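Local coordinates for protein Non-sulfated chondroitin lyase E66 (Autographa californica nucleopolyhedrovirus, PDB 3VSN) that cleaves non-sulfated chondroitin as a lyase of the viral envelope and is essential for oral infection, perhaps by digesting the chondroitin sulfate barrier of the host midgut, at residues Ala179-Met193 against Glu216-Phe228. Residues are numbered along the deposited sequence; the frame is centred on the assembly and turned at random.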
ATOM      1  N   ALA A 179       2.291  13.024  27.655  1.00 22.05           N
ATOM      2  CA  ALA A 179       2.416  12.503  26.294  1.00 21.82           C
ATOM      3  C   ALA A 179       1.083  12.062  25.677  1.00 22.07           C
ATOM      4  O   ALA A 179       0.942  12.023  24.449  1.00 21.77           O
ATOM      5  CB  ALA A 179       3.412  11.354  26.272  1.00 21.74           C
ATOM      6  N   VAL A 180       0.107  11.744  26.529  1.00 22.38           N
ATOM      7  CA  VAL A 180      -1.151  11.141  26.074  1.00 22.82           C
ATOM      8  C   VAL A 180      -2.416  11.890  26.517  1.00 23.58           C
ATOM      9  O   VAL A 180      -3.532  11.397  26.334  1.00 23.69           O
ATOM     10  CB  VAL A 180      -1.251   9.650  26.488  1.00 23.00           C
ATOM     11  CG1 VAL A 180      -0.181   8.827  25.787  1.00 22.81           C
ATOM     12  CG2 VAL A 180      -1.154   9.489  28.001  1.00 22.97           C
ATOM     13  N   ASN A 181      -2.238  13.079  27.087  1.00 23.66           N
ATOM     14  CA  ASN A 181      -3.365  13.873  27.561  1.00 24.12           C
ATOM     15  C   ASN A 181      -3.337  15.276  26.980  1.00 24.10           C
ATOM     16  O   ASN A 181      -2.298  15.936  26.982  1.00 24.13           O
ATOM     17  CB  ASN A 181      -3.380  13.937  29.092  1.00 24.77           C
ATOM     18  CG  ASN A 181      -3.669  12.593  29.733  1.00 24.83           C
ATOM     19  OD1 ASN A 181      -4.817  12.162  29.807  1.00 26.06           O
ATOM     20  ND2 ASN A 181      -2.626  11.931  30.218  1.00 24.73           N
ATOM     21  N   SER A 182      -4.482  15.718  26.471  1.00 24.22           N
ATOM     22  CA  SER A 182      -4.624  17.072  25.956  1.00 24.34           C
ATOM     23  C   SER A 182      -6.054  17.559  26.116  1.00 24.96           C
ATOM     24  O   SER A 182      -6.999  16.870  25.724  1.00 24.69           O
ATOM     25  CB  SER A 182      -4.203  17.145  24.487  1.00 23.74           C
ATOM     26  OG  SER A 182      -4.379  18.452  23.965  1.00 23.53           O
ATOM     27  N   MET A 183      -6.193  18.749  26.703  1.00 25.64           N
ATOM     28  CA  MET A 183      -7.482  19.426  26.891  1.00 26.30           C
ATOM     29  C   MET A 183      -8.553  18.526  27.523  1.00 26.91           C
ATOM     30  O   MET A 183      -9.712  18.532  27.104  1.00 27.25           O
ATOM     31  CB  MET A 183      -7.974  20.044  25.573  1.00 26.30           C
ATOM     32  CG  MET A 183      -6.908  20.832  24.817  1.00 26.76           C
ATOM     33  SD  MET A 183      -7.513  21.795  23.416  1.00 27.15           S
ATOM     34  CE  MET A 183      -8.169  20.519  22.342  1.00 27.56           C
ATOM     35  N   GLY A 184      -8.149  17.754  28.530  1.00 27.51           N
ATOM     36  CA  GLY A 184      -9.075  16.913  29.293  1.00 28.34           C
ATOM     37  C   GLY A 184      -9.383  15.547  28.698  1.00 29.03           C
ATOM     38  O   GLY A 184     -10.210  14.810  29.234  1.00 29.49           O
ATOM     39  N   TRP A 185      -8.718  15.207  27.594  1.00 28.85           N
ATOM     40  CA  TRP A 185      -8.911  13.914  26.940  1.00 28.37           C
ATOM     41  C   TRP A 185      -7.683  13.054  26.978  1.00 28.18           C
ATOM     42  O   TRP A 185      -6.566  13.539  26.781  1.00 28.26           O
ATOM     43  CB  TRP A 185      -9.300  14.100  25.483  1.00 28.58           C
ATOM     44  CG  TRP A 185     -10.728  14.509  25.217  1.00 29.04           C
ATOM     45  CD1 TRP A 185     -11.889  13.783  25.478  1.00 29.31           C
ATOM     46  CD2 TRP A 185     -11.188  15.742  24.563  1.00 29.19           C
ATOM     47  NE1 TRP A 185     -13.002  14.474  25.063  1.00 29.63           N
ATOM     48  CE2 TRP A 185     -12.652  15.654  24.503  1.00 29.43           C
ATOM     49  CE3 TRP A 185     -10.556  16.873  24.051  1.00 29.22           C
ATOM     50  CZ2 TRP A 185     -13.426  16.662  23.948  1.00 29.66           C
ATOM     51  CZ3 TRP A 185     -11.348  17.885  23.493  1.00 29.43           C
ATOM     52  CH2 TRP A 185     -12.748  17.779  23.443  1.00 29.89           C
ATOM     53  N   HIS A 186      -7.883  11.760  27.214  1.00 27.21           N
ATOM     54  CA  HIS A 186      -6.818  10.775  27.065  1.00 26.55           C
ATOM     55  C   HIS A 186      -6.781  10.321  25.631  1.00 25.83           C
ATOM     56  O   HIS A 186      -7.827  10.127  25.011  1.00 25.58           O
ATOM     57  CB  HIS A 186      -7.049   9.600  28.006  1.00 27.29           C
ATOM     58  CG  HIS A 186      -6.083   8.456  27.808  1.00 27.73           C
ATOM     59  ND1 HIS A 186      -4.815   8.492  28.258  1.00 27.95           N
ATOM     60  CD2 HIS A 186      -6.245   7.223  27.185  1.00 27.70           C
ATOM     61  CE1 HIS A 186      -4.197   7.342  27.942  1.00 27.85           C
ATOM     62  NE2 HIS A 186      -5.072   6.566  27.283  1.00 28.33           N
ATOM     63  N   ARG A 187      -5.579  10.163  25.084  1.00 24.75           N
ATOM     64  CA  ARG A 187      -5.430   9.783  23.678  1.00 24.25           C
ATOM     65  C   ARG A 187      -4.628   8.497  23.505  1.00 23.96           C
ATOM     66  O   ARG A 187      -3.818   8.136  24.364  1.00 24.09           O
ATOM     67  CB  ARG A 187      -4.807  10.927  22.869  1.00 24.25           C
ATOM     68  CG  ARG A 187      -5.598  12.232  22.880  1.00 24.25           C
ATOM     69  CD  ARG A 187      -6.969  12.080  22.234  1.00 24.81           C
ATOM     70  NE  ARG A 187      -7.726  13.333  22.243  1.00 25.01           N
ATOM     71  CZ  ARG A 187      -9.036  13.419  22.031  1.00 25.88           C
ATOM     72  NH1 ARG A 187      -9.755  12.326  21.796  1.00 25.86           N
ATOM     73  NH2 ARG A 187      -9.636  14.601  22.059  1.00 25.88           N
ATOM     74  N   THR A 188      -4.869   7.811  22.387  1.00 23.35           N
ATOM     75  CA  THR A 188      -4.238   6.524  22.089  1.00 22.77           C
ATOM     76  C   THR A 188      -3.823   6.458  20.620  1.00 21.87           C
ATOM     77  O   THR A 188      -4.028   7.413  19.867  1.00 21.55           O
ATOM     78  CB  THR A 188      -5.211   5.344  22.330  1.00 23.04           C
ATOM     79  OG1 THR A 188      -6.367   5.503  21.498  1.00 23.28           O
ATOM     80  CG2 THR A 188      -5.636   5.253  23.798  1.00 23.41           C
ATOM     81  N   ALA A 189      -3.240   5.320  20.235  1.00 21.30           N
ATOM     82  CA  ALA A 189      -3.003   4.963  18.830  1.00 20.81           C
ATOM     83  C   ALA A 189      -2.285   6.057  18.030  1.00 20.21           C
ATOM     84  O   ALA A 189      -1.271   6.588  18.486  1.00 19.76           O
ATOM     85  CB  ALA A 189      -4.313   4.546  18.162  1.00 20.49           C
ATOM     86  N   GLY A 190      -2.812   6.382  16.848  1.00 19.97           N
ATOM     87  CA  GLY A 190      -2.194   7.356  15.939  1.00 20.17           C
ATOM     88  C   GLY A 190      -2.026   8.741  16.541  1.00 20.18           C
ATOM     89  O   GLY A 190      -0.984   9.383  16.366  1.00 19.80           O
ATOM     90  N   ASN A 191      -3.060   9.198  17.249  1.00 20.26           N
ATOM     91  CA  ASN A 191      -3.025  10.477  17.955  1.00 20.09           C
ATOM     92  C   ASN A 191      -1.864  10.549  18.945  1.00 19.75           C
ATOM     93  O   ASN A 191      -1.112  11.521  18.953  1.00 19.64           O
ATOM     94  CB  ASN A 191      -4.349  10.739  18.682  1.00 20.39           C
ATOM     95  CG  ASN A 191      -5.525  10.933  17.734  1.00 21.04           C
ATOM     96  OD1 ASN A 191      -5.366  11.356  16.587  1.00 21.50           O
ATOM     97  ND2 ASN A 191      -6.720  10.626  18.218  1.00 21.23           N
ATOM     98  N   SER A 192      -1.713   9.508  19.762  1.00 19.65           N
ATOM     99  CA  SER A 192      -0.667   9.474  20.788  1.00 19.25           C
ATOM    100  C   SER A 192       0.738   9.431  20.185  1.00 19.07           C
ATOM    101  O   SER A 192       1.670  10.012  20.737  1.00 18.65           O
ATOM    102  CB  SER A 192      -0.888   8.318  21.774  1.00 19.43           C
ATOM    103  OG  SER A 192      -0.451   7.073  21.251  1.00 19.21           O
ATOM    104  N   MET A 193       0.882   8.760  19.044  1.00 18.73           N
ATOM    105  CA  MET A 193       2.176   8.706  18.358  1.00 18.85           C
ATOM    106  C   MET A 193       2.641  10.088  17.896  1.00 18.18           C
ATOM    107  O   MET A 193       3.828  10.403  17.977  1.00 18.00           O
ATOM    108  CB  MET A 193       2.141   7.708  17.195  1.00 19.51           C
ATOM    109  CG  MET A 193       2.026   6.261  17.654  1.00 20.25           C
ATOM    110  SD  MET A 193       2.267   5.057  16.334  1.00 21.56           S
ATOM    111  CE  MET A 193       0.620   4.965  15.650  1.00 21.01           C
ATOM    112  N   GLU A 216       8.041   7.904  32.338  1.00 28.88           N
ATOM    113  CA  GLU A 216       6.703   8.472  32.531  1.00 28.27           C
ATOM    114  C   GLU A 216       5.621   7.535  32.005  1.00 28.72           C
ATOM    115  O   GLU A 216       5.819   6.856  30.993  1.00 28.36           O
ATOM    116  CB  GLU A 216       6.581   9.835  31.849  1.00 27.87           C
ATOM    117  CG  GLU A 216       7.568  10.884  32.346  1.00 27.35           C
ATOM    118  CD  GLU A 216       7.404  12.219  31.642  1.00 27.25           C
ATOM    119  OE1 GLU A 216       6.277  12.525  31.197  1.00 26.95           O
ATOM    120  OE2 GLU A 216       8.400  12.964  31.536  1.00 27.07           O
ATOM    121  N   GLN A 217       4.482   7.511  32.700  1.00 28.83           N
ATOM    122  CA  GLN A 217       3.351   6.639  32.365  1.00 29.39           C
ATOM    123  C   GLN A 217       2.866   6.822  30.922  1.00 28.60           C
ATOM    124  O   GLN A 217       2.613   5.838  30.219  1.00 27.88           O
ATOM    125  CB  GLN A 217       2.198   6.863  33.353  1.00 31.04           C
ATOM    126  CG  GLN A 217       0.931   6.055  33.069  1.00 33.17           C
ATOM    127  CD  GLN A 217      -0.227   6.417  33.991  1.00 34.84           C
ATOM    128  OE1 GLN A 217      -0.079   7.208  34.926  1.00 36.68           O
ATOM    129  NE2 GLN A 217      -1.390   5.835  33.727  1.00 35.51           N
ATOM    130  N   GLY A 218       2.739   8.080  30.497  1.00 27.05           N
ATOM    131  CA  GLY A 218       2.287   8.410  29.144  1.00 26.00           C
ATOM    132  C   GLY A 218       3.204   7.874  28.058  1.00 25.34           C
ATOM    133  O   GLY A 218       2.739   7.312  27.065  1.00 25.49           O
ATOM    134  N   ILE A 219       4.508   8.043  28.258  1.00 24.89           N
ATOM    135  CA  ILE A 219       5.525   7.549  27.328  1.00 24.96           C
ATOM    136  C   ILE A 219       5.524   6.015  27.278  1.00 25.66           C
ATOM    137  O   ILE A 219       5.691   5.423  26.209  1.00 25.33           O
ATOM    138  CB  ILE A 219       6.928   8.121  27.672  1.00 24.54           C
ATOM    139  CG1 ILE A 219       6.968   9.644  27.442  1.00 24.02           C
ATOM    140  CG2 ILE A 219       8.039   7.426  26.887  1.00 24.49           C
ATOM    141  CD1 ILE A 219       6.958  10.085  25.989  1.00 23.64           C
ATOM    142  N   GLN A 220       5.308   5.382  28.432  1.00 26.14           N
ATOM    143  CA  GLN A 220       5.201   3.922  28.514  1.00 26.49           C
ATOM    144  C   GLN A 220       4.030   3.388  27.684  1.00 26.13           C
ATOM    145  O   GLN A 220       4.146   2.342  27.047  1.00 26.53           O
ATOM    146  CB  GLN A 220       5.092   3.458  29.970  1.00 27.03           C
ATOM    147  CG  GLN A 220       6.378   3.614  30.772  1.00 27.68           C
ATOM    148  CD  GLN A 220       7.439   2.591  30.406  1.00 28.48           C
ATOM    149  OE1 GLN A 220       8.559   2.947  30.035  1.00 29.37           O
ATOM    150  NE2 GLN A 220       7.093   1.313  30.509  1.00 28.60           N
ATOM    151  N   GLU A 221       2.914   4.115  27.687  1.00 25.86           N
ATOM    152  CA  GLU A 221       1.762   3.771  26.850  1.00 25.73           C
ATOM    153  C   GLU A 221       2.115   3.848  25.360  1.00 25.38           C
ATOM    154  O   GLU A 221       1.755   2.957  24.583  1.00 24.57           O
ATOM    155  CB  GLU A 221       0.566   4.671  27.163  1.00 26.47           C
ATOM    156  CG  GLU A 221      -0.053   4.421  28.531  1.00 27.49           C
ATOM    157  CD  GLU A 221      -1.223   5.337  28.845  1.00 28.23           C
ATOM    158  OE1 GLU A 221      -1.693   6.073  27.950  1.00 28.27           O
ATOM    159  OE2 GLU A 221      -1.684   5.316  30.004  1.00 29.33           O
ATOM    160  N   ILE A 222       2.830   4.907  24.978  1.00 24.47           N
ATOM    161  CA  ILE A 222       3.255   5.102  23.590  1.00 24.39           C
ATOM    162  C   ILE A 222       4.255   4.027  23.155  1.00 24.67           C
ATOM    163  O   ILE A 222       4.150   3.499  22.045  1.00 24.49           O
ATOM    164  CB  ILE A 222       3.809   6.530  23.345  1.00 23.91           C
ATOM    165  CG1 ILE A 222       2.679   7.560  23.463  1.00 23.44           C
ATOM    166  CG2 ILE A 222       4.477   6.632  21.974  1.00 23.63           C
ATOM    167  CD1 ILE A 222       3.147   8.997  23.523  1.00 23.14           C
ATOM    168  N   LEU A 223       5.206   3.696  24.030  1.00 25.08           N
ATOM    169  CA  LEU A 223       6.184   2.638  23.745  1.00 25.68           C
ATOM    170  C   LEU A 223       5.501   1.305  23.436  1.00 25.68           C
ATOM    171  O   LEU A 223       5.947   0.557  22.565  1.00 26.18           O
ATOM    172  CB  LEU A 223       7.185   2.476  24.894  1.00 25.95           C
ATOM    173  CG  LEU A 223       8.139   3.640  25.190  1.00 26.17           C
ATOM    174  CD1 LEU A 223       9.002   3.312  26.398  1.00 26.40           C
ATOM    175  CD2 LEU A 223       9.007   3.998  23.991  1.00 25.98           C
ATOM    176  N   ASN A 224       4.413   1.024  24.145  1.00 26.00           N
ATOM    177  CA  ASN A 224       3.594  -0.146  23.865  1.00 26.38           C
ATOM    178  C   ASN A 224       2.928  -0.031  22.495  1.00 25.42           C
ATOM    179  O   ASN A 224       2.953  -0.975  21.700  1.00 25.21           O
ATOM    180  CB  ASN A 224       2.534  -0.334  24.952  1.00 27.67           C
ATOM    181  CG  ASN A 224       2.153  -1.787  25.146  1.00 29.58           C
ATOM    182  OD1 ASN A 224       1.076  -2.220  24.737  1.00 30.94           O
ATOM    183  ND2 ASN A 224       3.043  -2.553  25.768  1.00 30.65           N
ATOM    184  N   THR A 225       2.352   1.140  22.222  1.00 23.84           N
ATOM    185  CA  THR A 225       1.667   1.411  20.960  1.00 22.73           C
ATOM    186  C   THR A 225       2.596   1.252  19.745  1.00 22.09           C
ATOM    187  O   THR A 225       2.180   0.725  18.709  1.00 21.84           O
ATOM    188  CB  THR A 225       0.999   2.807  20.984  1.00 22.67           C
ATOM    189  OG1 THR A 225       0.006   2.838  22.019  1.00 22.10           O
ATOM    190  CG2 THR A 225       0.326   3.140  19.645  1.00 22.10           C
ATOM    191  N   ILE A 226       3.851   1.683  19.885  1.00 21.32           N
ATOM    192  CA  ILE A 226       4.808   1.672  18.765  1.00 20.61           C
ATOM    193  C   ILE A 226       5.659   0.400  18.652  1.00 20.13           C
ATOM    194  O   ILE A 226       6.519   0.306  17.768  1.00 19.73           O
ATOM    195  CB  ILE A 226       5.756   2.903  18.782  1.00 20.78           C
ATOM    196  CG1 ILE A 226       6.644   2.894  20.035  1.00 20.77           C
ATOM    197  CG2 ILE A 226       4.963   4.199  18.644  1.00 21.06           C
ATOM    198  CD1 ILE A 226       7.793   3.881  20.004  1.00 20.55           C
ATOM    199  N   ALA A 227       5.438  -0.565  19.542  1.00 19.54           N
ATOM    200  CA  ALA A 227       6.250  -1.786  19.544  1.00 19.53           C
ATOM    201  C   ALA A 227       6.082  -2.569  18.239  1.00 19.28           C
ATOM    202  O   ALA A 227       7.054  -3.078  17.685  1.00 19.36           O
ATOM    203  CB  ALA A 227       5.918  -2.655  20.746  1.00 19.20           C
ATOM    204  N   PHE A 228       4.845  -2.615  17.747  1.00 19.24           N
ATOM    205  CA  PHE A 228       4.465  -3.388  16.556  1.00 19.30           C
ATOM    206  C   PHE A 228       4.984  -4.828  16.578  1.00 19.37           C
ATOM    207  O   PHE A 228       5.699  -5.248  15.664  1.00 19.53           O
ATOM    208  CB  PHE A 228       4.851  -2.649  15.265  1.00 19.05           C
ATOM    209  CG  PHE A 228       4.032  -1.413  15.016  1.00 19.05           C
ATOM    210  CD1 PHE A 228       2.703  -1.514  14.615  1.00 18.70           C
ATOM    211  CD2 PHE A 228       4.580  -0.147  15.201  1.00 18.88           C
ATOM    212  CE1 PHE A 228       1.939  -0.378  14.397  1.00 19.07           C
ATOM    213  CE2 PHE A 228       3.820   0.991  14.984  1.00 18.97           C
ATOM    214  CZ  PHE A 228       2.498   0.877  14.580  1.00 18.96           C
TER
HETATM  215  O   HOH W   1       3.842  11.442  29.699  1.00 25.41           O
HETATM  216  O   HOH W   2      -2.104   5.944  25.205  1.00 24.60           O
HETATM  217  O   HOH W   3      -2.695   2.689  21.520  1.00 25.94           O
HETATM  218  O   HOH W   4      -0.269   5.138  23.173  1.00 23.68           O
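Ile222, Met193 and Ala179 lose the most surface where helix 217-225 packs on the loop, beta hairpin and helix start of residues 179-193. Ile222 CD1 reaches in between the two ends of that segment, 3.6 Å from Ala179 CB and 3.3 Å from Ser192 O. Its CG1 stands anti to the carbonyl carbon (chi1 -68°) and chi2 is extended at 168°, which extends CD1 toward Ala179 CB and Ser192 O. Ala179 also meets Ile219 CD1 and lies over Gly218, their CA atoms 5.0 Å apart; Gly218, having no side chain, lets Ala179 CB come to 3.9 Å from Gly218 C. Farther along, Met193 and Ile226 run past each other in opposite directions, with Met193 SD 3.7 Å from Ile226 CG2. Met193 also touches Tyr254, the catalytic proton donor, and helix 189-205 carries both Met193 and the proton acceptor Asn191, which is consistent with this packing backing the active site.

Four waters bridge the two segments. One accepts from Ala179 N and donates to Glu216 OE1; a second donates to both Arg187 O and Glu221 OE1. A third joins Ala189 N to Thr225 OG1, and a fourth Ser192 OG to the same hydroxyl. Ser192 OG in turn donates to Ala189 O at 2.9 Å, 22° out of the carbonyl plane. The chemistry thus divides into an apolar seam of Ala179, Ile219, Ile222, Met193 and Ile226 and a set of water bridges beside it, which implies that close apolar fit and water-mediated bonds together join the helix to this catalytic part of the alpha-helical domain.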